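Probable zinc protease PqqL (PDB 6OFT) probably cleaves peptides as a periplasmic zinc metalloprotease of the M16 family; this chain is the first half of the protein. Local coordinates at residues D30-G41 with D94-T105; N198-D206 with L378-S389. All coordinates share one frame; numbering follows the deposited sequence.

How the interactions relate
Running from the N terminus, after two earlier strands of the same sheet the chain lays down strand 31-38, passes through helix 52-59, which carries two predicted zinc-binding histidines and the predicted proton acceptor, and comes back as strand 96-103; interaction 1 closes this loop of 52 residues. Strand 199-205 then enters the same mixed sheet on the other edge of strand 31-38. After 171 more residues, among them most of a second sheet, helix 378-389 returns to cover it, and interaction 2 closes. The two loops follow in series, neither nested nor crossed, yet their contacts adjoin: Q37 bonds S389, H39 bonds T200, and W35 packs on T382. Together they join three neighbouring strands and the helix.

Interaction 1 (D30-G41 with D94-T105)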
loop_
_atom_site.group_PDB
_atom_site.type_symbol
_atom_site.label_atom_id
_atom_site.label_comp_id
_atom_site.label_asym_id
_atom_site.label_seq_id
_atom_site.Cartn_x
_atom_site.Cartn_y
_atom_site.Cartn_z
ATOM N N ASP A 30 24.765 -12.027 4.767
ATOM C CA ASP A 30 25.652 -11.112 4.038
ATOM C C ASP A 30 24.950 -10.315 2.945
ATOM O O ASP A 30 25.593 -9.895 1.983
ATOM C CB ASP A 30 26.889 -11.849 3.481
ATOM C CG ASP A 30 27.659 -12.603 4.530
ATOM O OD1 ASP A 30 27.926 -12.016 5.606
ATOM O OD2 ASP A 30 28.000 -13.784 4.277
ATOM N N GLN A 31 23.646 -10.071 3.118
ATOM C CA GLN A 31 22.855 -9.273 2.204
ATOM C C GLN A 31 22.334 -8.050 2.948
ATOM O O GLN A 31 22.043 -8.134 4.135
ATOM C CB GLN A 31 21.695 -10.082 1.591
ATOM C CG GLN A 31 21.069 -9.410 0.338
ATOM C CD GLN A 31 21.914 -9.489 -0.922
ATOM O OE1 GLN A 31 22.899 -10.222 -1.009
ATOM N NE2 GLN A 31 21.530 -8.746 -1.945
ATOM N N VAL A 32 22.248 -6.911 2.243
ATOM C CA VAL A 32 21.731 -5.652 2.773
ATOM C C VAL A 32 20.889 -4.936 1.713
ATOM O O VAL A 32 21.199 -4.992 0.528
ATOM C CB VAL A 32 22.870 -4.741 3.329
ATOM C CG1 VAL A 32 23.773 -4.210 2.211
ATOM C CG2 VAL A 32 22.309 -3.593 4.167
ATOM N N ASN A 33 19.824 -4.273 2.160
ATOM C CA ASN A 33 18.980 -3.413 1.359
ATOM C C ASN A 33 19.312 -2.003 1.784
ATOM O O ASN A 33 19.425 -1.717 2.987
ATOM C CB ASN A 33 17.500 -3.701 1.587
ATOM C CG ASN A 33 16.972 -4.860 0.797
ATOM O OD1 ASN A 33 17.656 -5.444 -0.050
ATOM N ND2 ASN A 33 15.743 -5.239 1.084
ATOM N N LEU A 34 19.567 -1.150 0.796
ATOM C CA LEU A 34 19.858 0.268 1.000
ATOM C C LEU A 34 18.809 1.001 0.194
ATOM O O LEU A 34 18.761 0.848 -1.031
ATOM C CB LEU A 34 21.283 0.645 0.535
ATOM C CG LEU A 34 22.469 -0.122 1.142
ATOM C CD1 LEU A 34 23.763 0.304 0.480
ATOM C CD2 LEU A 34 22.575 0.089 2.671
ATOM N N TRP A 35 17.880 1.679 0.890
ATOM C CA TRP A 35 16.792 2.399 0.244
ATOM C C TRP A 35 16.825 3.857 0.628
ATOM O O TRP A 35 16.870 4.175 1.823
ATOM C CB TRP A 35 15.401 1.846 0.655
ATOM C CG TRP A 35 14.987 0.489 0.146
ATOM C CD1 TRP A 35 15.788 -0.496 -0.370
ATOM C CD2 TRP A 35 13.668 -0.066 0.223
ATOM N NE1 TRP A 35 15.033 -1.605 -0.683
ATOM C CE2 TRP A 35 13.728 -1.372 -0.320
ATOM C CE3 TRP A 35 12.435 0.414 0.708
ATOM C CZ2 TRP A 35 12.608 -2.218 -0.362
ATOM C CZ3 TRP A 35 11.314 -0.407 0.621
ATOM C CH2 TRP A 35 11.404 -1.700 0.080
ATOM N N LEU A 36 16.728 4.749 -0.375
ATOM C CA LEU A 36 16.617 6.180 -0.148
ATOM C C LEU A 36 15.145 6.536 -0.387
ATOM O O LEU A 36 14.616 6.361 -1.498
ATOM C CB LEU A 36 17.551 7.009 -1.050
ATOM C CG LEU A 36 17.356 8.542 -0.956
ATOM C CD1 LEU A 36 17.677 9.074 0.484
ATOM C CD2 LEU A 36 18.167 9.275 -2.044
ATOM N N GLN A 37 14.494 7.032 0.666
ATOM C CA GLN A 37 13.085 7.374 0.635
ATOM C C GLN A 37 12.848 8.881 0.660
ATOM O O GLN A 37 13.163 9.547 1.638
ATOM C CB GLN A 37 12.351 6.642 1.789
ATOM C CG GLN A 37 10.890 7.058 2.022
ATOM C CD GLN A 37 10.380 6.436 3.286
ATOM O OE1 GLN A 37 10.875 6.706 4.382
ATOM N NE2 GLN A 37 9.399 5.568 3.165
ATOM N N ILE A 38 12.263 9.403 -0.426
ATOM C CA ILE A 38 11.891 10.812 -0.545
ATOM C C ILE A 38 10.446 10.840 -0.102
ATOM O O ILE A 38 9.631 10.142 -0.695
ATOM C CB ILE A 38 12.054 11.376 -1.999
ATOM C CG1 ILE A 38 13.390 10.923 -2.688
ATOM C CG2 ILE A 38 11.860 12.897 -2.040
ATOM C CD1 ILE A 38 14.732 11.255 -2.023
ATOM N N HIS A 39 10.114 11.666 0.894
ATOM C CA HIS A 39 8.749 11.725 1.433
ATOM C C HIS A 39 7.793 12.567 0.584
ATOM O O HIS A 39 6.883 13.225 1.126
ATOM C CB HIS A 39 8.767 12.183 2.898
ATOM C CG HIS A 39 9.448 11.214 3.818
ATOM N ND1 HIS A 39 8.723 10.391 4.655
ATOM C CD2 HIS A 39 10.768 10.982 4.011
ATOM C CE1 HIS A 39 9.617 9.682 5.331
ATOM N NE2 HIS A 39 10.862 10.006 4.976
ATOM N N THR A 40 8.003 12.535 -0.756
ATOM C CA THR A 40 7.207 13.269 -1.736
ATOM C C THR A 40 7.038 12.398 -2.971
ATOM O O THR A 40 8.026 11.848 -3.483
ATOM C CB THR A 40 7.890 14.600 -2.131
ATOM O OG1 THR A 40 8.076 15.422 -0.987
ATOM C CG2 THR A 40 7.113 15.376 -3.223
ATOM N N GLY A 41 5.789 12.303 -3.422
ATOM C CA GLY A 41 5.367 11.623 -4.636
ATOM C C GLY A 41 4.576 12.562 -5.535
ATOM O O GLY A 41 4.797 13.772 -5.527
ATOM N N ASP A 94 2.545 9.124 -2.524
ATOM C CA ASP A 94 3.150 9.563 -1.263
ATOM C C ASP A 94 4.659 9.683 -1.210
ATOM O O ASP A 94 5.171 10.360 -0.320
ATOM C CB ASP A 94 2.716 8.596 -0.145
ATOM C CG ASP A 94 1.250 8.250 -0.141
ATOM O OD1 ASP A 94 0.421 9.180 -0.041
ATOM O OD2 ASP A 94 0.929 7.060 -0.245
ATOM N N GLU A 95 5.379 8.962 -2.080
ATOM C CA GLU A 95 6.836 8.930 -1.999
ATOM C C GLU A 95 7.518 8.508 -3.292
ATOM O O GLU A 95 6.879 7.985 -4.219
ATOM C CB GLU A 95 7.271 7.939 -0.876
ATOM C CG GLU A 95 6.769 6.524 -1.107
ATOM C CD GLU A 95 7.049 5.461 -0.064
ATOM O OE1 GLU A 95 7.782 5.733 0.911
ATOM O OE2 GLU A 95 6.533 4.336 -0.238
ATOM N N THR A 96 8.846 8.686 -3.300
ATOM C CA THR A 96 9.748 8.247 -4.358
ATOM C C THR A 96 10.817 7.473 -3.612
ATOM O O THR A 96 11.381 7.992 -2.649
ATOM C CB THR A 96 10.346 9.419 -5.143
ATOM O OG1 THR A 96 9.338 10.387 -5.408
ATOM C CG2 THR A 96 10.953 8.962 -6.443
ATOM N N VAL A 97 11.053 6.220 -3.997
ATOM C CA VAL A 97 12.027 5.379 -3.290
ATOM C C VAL A 97 13.044 4.810 -4.274
ATOM O O VAL A 97 12.651 4.315 -5.342
ATOM C CB VAL A 97 11.337 4.264 -2.427
ATOM C CG1 VAL A 97 12.365 3.401 -1.689
ATOM C CG2 VAL A 97 10.363 4.864 -1.411
ATOM N N TYR A 98 14.343 4.843 -3.882
ATOM C CA TYR A 98 15.489 4.355 -4.657
ATOM C C TYR A 98 16.088 3.180 -3.919
ATOM O O TYR A 98 16.415 3.295 -2.734
ATOM C CB TYR A 98 16.498 5.494 -4.884
ATOM C CG TYR A 98 15.873 6.657 -5.620
ATOM C CD1 TYR A 98 15.858 6.698 -7.008
ATOM C CD2 TYR A 98 15.243 7.695 -4.925
ATOM C CE1 TYR A 98 15.242 7.740 -7.691
ATOM C CE2 TYR A 98 14.617 8.737 -5.597
ATOM C CZ TYR A 98 14.633 8.762 -6.981
ATOM O OH TYR A 98 14.079 9.806 -7.667
ATOM N N GLN A 99 16.151 2.022 -4.593
ATOM C CA GLN A 99 16.483 0.753 -3.940
ATOM C C GLN A 99 17.681 0.039 -4.527
ATOM O O GLN A 99 17.783 -0.108 -5.747
ATOM C CB GLN A 99 15.249 -0.199 -3.965
ATOM C CG GLN A 99 13.920 0.436 -3.472
ATOM C CD GLN A 99 12.676 -0.353 -3.852
ATOM O OE1 GLN A 99 12.577 -0.925 -4.935
ATOM N NE2 GLN A 99 11.679 -0.384 -2.974
ATOM N N VAL A 100 18.598 -0.398 -3.639
ATOM C CA VAL A 100 19.761 -1.199 -4.006
ATOM C C VAL A 100 19.886 -2.355 -2.972
ATOM O O VAL A 100 19.834 -2.117 -1.767
ATOM C CB VAL A 100 21.094 -0.405 -4.146
ATOM C CG1 VAL A 100 22.239 -1.320 -4.607
ATOM C CG2 VAL A 100 20.958 0.792 -5.091
ATOM N N SER A 101 20.043 -3.587 -3.463
ATOM C CA SER A 101 20.293 -4.781 -2.667
ATOM C C SER A 101 21.635 -5.322 -3.152
ATOM O O SER A 101 21.813 -5.519 -4.354
ATOM C CB SER A 101 19.208 -5.832 -2.893
ATOM O OG SER A 101 19.361 -6.900 -1.965
ATOM N N LEU A 102 22.592 -5.507 -2.240
ATOM C CA LEU A 102 23.914 -6.001 -2.614
ATOM C C LEU A 102 24.535 -6.799 -1.466
ATOM O O LEU A 102 24.078 -6.651 -0.329
ATOM C CB LEU A 102 24.838 -4.815 -3.036
ATOM C CG LEU A 102 25.488 -3.951 -1.939
ATOM C CD1 LEU A 102 26.731 -3.278 -2.463
ATOM C CD2 LEU A 102 24.524 -2.898 -1.384
ATOM N N PRO A 103 25.605 -7.600 -1.710
ATOM C CA PRO A 103 26.274 -8.275 -0.587
ATOM C C PRO A 103 26.979 -7.270 0.336
ATOM O O PRO A 103 27.306 -6.161 -0.092
ATOM C CB PRO A 103 27.320 -9.168 -1.277
ATOM C CG PRO A 103 26.948 -9.193 -2.724
ATOM C CD PRO A 103 26.294 -7.885 -2.984
ATOM N N THR A 104 27.245 -7.664 1.589
ATOM C CA THR A 104 27.959 -6.812 2.546
ATOM C C THR A 104 29.460 -7.160 2.569
ATOM O O THR A 104 30.238 -6.446 3.201
ATOM C CB THR A 104 27.402 -7.001 3.958
ATOM O OG1 THR A 104 27.504 -8.379 4.310
ATOM C CG2 THR A 104 25.978 -6.538 4.098
ATOM N N THR A 105 29.861 -8.238 1.876
ATOM C CA THR A 105 31.222 -8.783 1.922
ATOM C C THR A 105 32.287 -7.969 1.147
ATOM O O THR A 105 33.473 -8.109 1.460
ATOM C CB THR A 105 31.204 -10.254 1.511
ATOM O OG1 THR A 105 30.457 -10.400 0.308
ATOM C CG2 THR A 105 30.574 -11.142 2.595
HETATM O O HOH W 1 27.642 -9.621 6.963
#
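S101 OG is gripped from two sides: Q31 NE2 donates to it over 2.8 Å, almost exactly in the amide plane of Q31, and the hydroxyl in turn donates to N33 OD1 at 2.9 Å. The strands it joins, 31-38 and 96-103, are an antiparallel pair inside the six-stranded mixed sheet of the M16 peptidase domain, laced by backbone bonds from V32–L102 to I38–T96. N33 ND2 turns instead to T382 of helix 378-391.

On the same face Q99 lies alongside W35, both side chains pointing the same way. With Q99 CG beside its own backbone N (chi1 -50°) and the chain extended beyond, Q99 CG stands 3.5 Å above the centroid of the five-membered ring of W35, a CH-pi contact, while Q99 NE2 sits over the six-membered ring with the amide turned 42° from the indole. Further along, Q37 NE2 reaches E95 OE1 at 2.8 Å and also A386 O; Q37 OE1 goes to S389, and E95 OE2 to Y90.

The other face is more apolar, with L34 and L36 under helix 107-122. There I38 CG1 meets the ring edge of Y98, whose side chain comes within about 4 Å, nearest atoms, of that of E57, the predicted proton acceptor. At the strand end T96 OG1 donates to T40 O, in its carbonyl plane, at 2.7 Å.

Interaction 2 (N198-D206 with L378-S389); sequences NMTFIVVGD and LRMLTSRLASSS
T200 brings its methyl against the hydroxyl of S389, with T200 CG2 3.5 Å from S389 OG. A water bridges T200 OG1 and S389 OG, donating to the serine. Both hydroxyls also have direct partners, T200 OG1 in H39, just past the end of strand 31-38, and S389 OG in Q37 on that strand, so this end of the contact is polar and well supplied with bonds.

Two residues on, I202 divides its branches between neighbouring helix positions. The side chains of I202 and L385 run past each other in opposite directions, with I202 CG2 3.8 Å from L385 CD2, and I202 CD1 rests on the small A386, close enough to touch its CA.

Strand 199-205 thus offers every second residue to helix 378-389, which runs roughly antiparallel to it (151°) with the axes 8.9 Å apart. F201 and V203 turn to helix 209-220 instead, so the M16 sheet is sandwiched between helices here.

V204 is the most thoroughly covered. Its CG1, anti to the backbone N (chi1 -173°), touches both L378 CD1 and L381 CD2, while V204 CG2 touches L385 CD2 and the methyl of T382. V204 CB lies 3.5 Å from T382 OG1, a hydroxyl already engaged: it donates to L378 O at 2.7 Å from above the carbonyl plane, beside the backbone bond from T382 N, and accepts from N33 ND2. With a valine in place of T382, the N33 amide would probably be left without its acceptor, and L378 O would keep only the backbone donor of that pair.

At G205 the backbone (phi 151°) would jam any side chain against V204 O; there, with no side chain, G205 CA lies 4.2 Å from L378 CD1.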
loop_
_atom_site.group_PDB
_atom_site.type_symbol
_atom_site.label_atom_id
_atom_site.label_comp_id
_atom_site.label_asym_id
_atom_site.label_seq_id
_atom_site.Cartn_x
_atom_site.Cartn_y
_atom_site.Cartn_z
ATOM N N ASN A 198 13.578 16.029 4.102
ATOM C CA ASN A 198 12.473 15.326 3.471
ATOM C C ASN A 198 12.967 13.926 3.052
ATOM O O ASN A 198 12.306 13.247 2.261
ATOM C CB ASN A 198 11.954 16.142 2.255
ATOM C CG ASN A 198 10.620 15.689 1.720
ATOM O OD1 ASN A 198 9.710 15.327 2.473
ATOM N ND2 ASN A 198 10.477 15.680 0.406
ATOM N N MET A 199 14.113 13.479 3.620
ATOM C CA MET A 199 14.710 12.180 3.277
ATOM C C MET A 199 14.974 11.271 4.459
ATOM O O MET A 199 15.380 11.728 5.529
ATOM C CB MET A 199 16.042 12.359 2.537
ATOM C CG MET A 199 15.917 12.931 1.166
ATOM S SD MET A 199 17.568 13.334 0.594
ATOM C CE MET A 199 17.170 14.050 -0.964
ATOM N N THR A 200 14.772 9.965 4.227
ATOM C CA THR A 200 15.068 8.897 5.167
ATOM C C THR A 200 15.869 7.851 4.408
ATOM O O THR A 200 15.423 7.383 3.357
ATOM C CB THR A 200 13.795 8.304 5.786
ATOM O OG1 THR A 200 13.074 9.348 6.454
ATOM C CG2 THR A 200 14.103 7.182 6.765
ATOM N N PHE A 201 17.073 7.532 4.912
ATOM C CA PHE A 201 17.917 6.486 4.345
ATOM C C PHE A 201 17.680 5.220 5.198
ATOM O O PHE A 201 17.846 5.265 6.420
ATOM C CB PHE A 201 19.417 6.900 4.329
ATOM C CG PHE A 201 20.222 5.945 3.480
ATOM C CD1 PHE A 201 20.141 5.986 2.095
ATOM C CD2 PHE A 201 21.024 4.972 4.066
ATOM C CE1 PHE A 201 20.829 5.057 1.308
ATOM C CE2 PHE A 201 21.728 4.061 3.276
ATOM C CZ PHE A 201 21.619 4.109 1.902
ATOM N N ILE A 202 17.245 4.115 4.560
ATOM C CA ILE A 202 16.894 2.850 5.225
ATOM C C ILE A 202 17.922 1.736 4.947
ATOM O O ILE A 202 18.180 1.414 3.795
ATOM C CB ILE A 202 15.436 2.446 4.841
ATOM C CG1 ILE A 202 14.424 3.570 5.206
ATOM C CG2 ILE A 202 15.024 1.095 5.458
ATOM C CD1 ILE A 202 13.059 3.446 4.543
ATOM N N VAL A 203 18.493 1.154 6.014
ATOM C CA VAL A 203 19.487 0.066 5.934
ATOM C C VAL A 203 18.881 -1.171 6.619
ATOM O O VAL A 203 18.636 -1.130 7.813
ATOM C CB VAL A 203 20.853 0.489 6.580
ATOM C CG1 VAL A 203 21.869 -0.653 6.567
ATOM C CG2 VAL A 203 21.438 1.729 5.905
ATOM N N VAL A 204 18.608 -2.255 5.864
ATOM C CA VAL A 204 18.033 -3.490 6.431
ATOM C C VAL A 204 18.886 -4.654 5.941
ATOM O O VAL A 204 18.977 -4.901 4.735
ATOM C CB VAL A 204 16.515 -3.714 6.111
ATOM C CG1 VAL A 204 15.958 -4.923 6.884
ATOM C CG2 VAL A 204 15.676 -2.473 6.413
ATOM N N GLY A 205 19.501 -5.369 6.870
ATOM C CA GLY A 205 20.334 -6.477 6.453
ATOM C C GLY A 205 21.467 -6.779 7.386
ATOM O O GLY A 205 21.517 -6.275 8.511
ATOM N N ASP A 206 22.379 -7.631 6.895
ATOM C CA ASP A 206 23.485 -8.231 7.634
ATOM C C ASP A 206 24.711 -7.337 7.805
ATOM O O ASP A 206 25.793 -7.641 7.312
ATOM C CB ASP A 206 23.850 -9.573 6.977
ATOM C CG ASP A 206 24.467 -10.554 7.942
ATOM O OD1 ASP A 206 24.502 -10.252 9.161
ATOM O OD2 ASP A 206 24.910 -11.622 7.489
ATOM N N LEU A 378 13.469 -10.611 3.633
ATOM C CA LEU A 378 14.191 -9.337 3.685
ATOM C C LEU A 378 13.419 -8.190 3.031
ATOM O O LEU A 378 13.241 -7.124 3.643
ATOM C CB LEU A 378 15.607 -9.488 3.090
ATOM C CG LEU A 378 16.503 -8.238 3.101
ATOM C CD1 LEU A 378 16.788 -7.754 4.522
ATOM C CD2 LEU A 378 17.787 -8.487 2.344
ATOM N N ARG A 379 12.947 -8.425 1.798
ATOM C CA ARG A 379 12.161 -7.468 1.013
ATOM C C ARG A 379 10.902 -6.983 1.775
ATOM O O ARG A 379 10.694 -5.775 1.905
ATOM C CB ARG A 379 11.798 -8.091 -0.353
ATOM C CG ARG A 379 10.800 -7.256 -1.156
ATOM C CD ARG A 379 11.087 -7.203 -2.638
ATOM N NE ARG A 379 10.551 -5.961 -3.204
ATOM C CZ ARG A 379 11.259 -4.848 -3.389
ATOM N NH1 ARG A 379 12.554 -4.817 -3.090
ATOM N NH2 ARG A 379 10.683 -3.765 -3.894
ATOM N N MET A 380 10.079 -7.931 2.281
ATOM C CA MET A 380 8.850 -7.656 3.029
ATOM C C MET A 380 9.140 -6.861 4.308
ATOM O O MET A 380 8.413 -5.930 4.627
ATOM C CB MET A 380 8.105 -8.967 3.339
ATOM C CG MET A 380 6.789 -8.773 4.096
ATOM S SD MET A 380 5.628 -7.581 3.343
ATOM C CE MET A 380 5.274 -8.416 1.743
ATOM N N LEU A 381 10.209 -7.225 5.026
ATOM C CA LEU A 381 10.639 -6.526 6.236
ATOM C C LEU A 381 11.092 -5.092 5.891
ATOM O O LEU A 381 10.712 -4.145 6.594
ATOM C CB LEU A 381 11.758 -7.339 6.918
ATOM C CG LEU A 381 12.410 -6.739 8.158
ATOM C CD1 LEU A 381 11.399 -6.525 9.285
ATOM C CD2 LEU A 381 13.557 -7.610 8.627
ATOM N N THR A 382 11.844 -4.919 4.781
ATOM C CA THR A 382 12.285 -3.574 4.348
ATOM C C THR A 382 11.069 -2.702 3.988
ATOM O O THR A 382 11.027 -1.518 4.358
ATOM C CB THR A 382 13.326 -3.628 3.206
ATOM O OG1 THR A 382 14.306 -4.612 3.512
ATOM C CG2 THR A 382 14.027 -2.282 2.987
ATOM N N SER A 383 10.064 -3.310 3.309
ATOM C CA SER A 383 8.827 -2.619 2.907
ATOM C C SER A 383 8.021 -2.155 4.118
ATOM O O SER A 383 7.545 -1.021 4.125
ATOM C CB SER A 383 7.970 -3.508 2.003
ATOM O OG SER A 383 8.706 -3.865 0.846
ATOM N N ARG A 384 7.872 -3.032 5.151
ATOM C CA ARG A 384 7.138 -2.699 6.380
ATOM C C ARG A 384 7.795 -1.511 7.094
ATOM O O ARG A 384 7.095 -0.621 7.572
ATOM C CB ARG A 384 7.007 -3.934 7.309
ATOM C CG ARG A 384 6.227 -3.644 8.596
ATOM C CD ARG A 384 5.672 -4.889 9.303
ATOM N NE ARG A 384 6.613 -5.487 10.251
ATOM C CZ ARG A 384 6.735 -5.127 11.529
ATOM N NH1 ARG A 384 6.003 -4.133 12.022
ATOM N NH2 ARG A 384 7.605 -5.746 12.317
ATOM N N LEU A 385 9.138 -1.495 7.165
ATOM C CA LEU A 385 9.883 -0.397 7.796
ATOM C C LEU A 385 9.725 0.905 6.979
ATOM O O LEU A 385 9.523 1.982 7.557
ATOM C CB LEU A 385 11.373 -0.777 7.974
ATOM C CG LEU A 385 12.232 0.219 8.749
ATOM C CD1 LEU A 385 11.683 0.457 10.160
ATOM C CD2 LEU A 385 13.701 -0.233 8.797
ATOM N N ALA A 386 9.753 0.797 5.639
ATOM C CA ALA A 386 9.537 1.958 4.750
ATOM C C ALA A 386 8.128 2.543 4.975
ATOM O O ALA A 386 7.959 3.760 5.017
ATOM C CB ALA A 386 9.718 1.551 3.289
ATOM N N SER A 387 7.132 1.664 5.156
ATOM C CA SER A 387 5.744 2.036 5.421
ATOM C C SER A 387 5.616 2.761 6.768
ATOM O O SER A 387 4.907 3.760 6.860
ATOM C CB SER A 387 4.864 0.787 5.415
ATOM O OG SER A 387 3.503 1.163 5.326
ATOM N N SER A 388 6.308 2.266 7.820
ATOM C CA SER A 388 6.292 2.904 9.148
ATOM C C SER A 388 6.890 4.295 9.056
ATOM O O SER A 388 6.365 5.247 9.641
ATOM C CB SER A 388 7.075 2.063 10.159
ATOM O OG SER A 388 6.529 0.760 10.188
ATOM N N SER A 389 7.962 4.417 8.282
ATOM C CA SER A 389 8.653 5.681 8.033
ATOM C C SER A 389 7.752 6.686 7.303
ATOM O O SER A 389 7.686 7.865 7.691
ATOM C CB SER A 389 9.924 5.437 7.229
ATOM O OG SER A 389 10.607 6.657 7.004
HETATM O O HOH W 2 11.663 8.401 8.751
#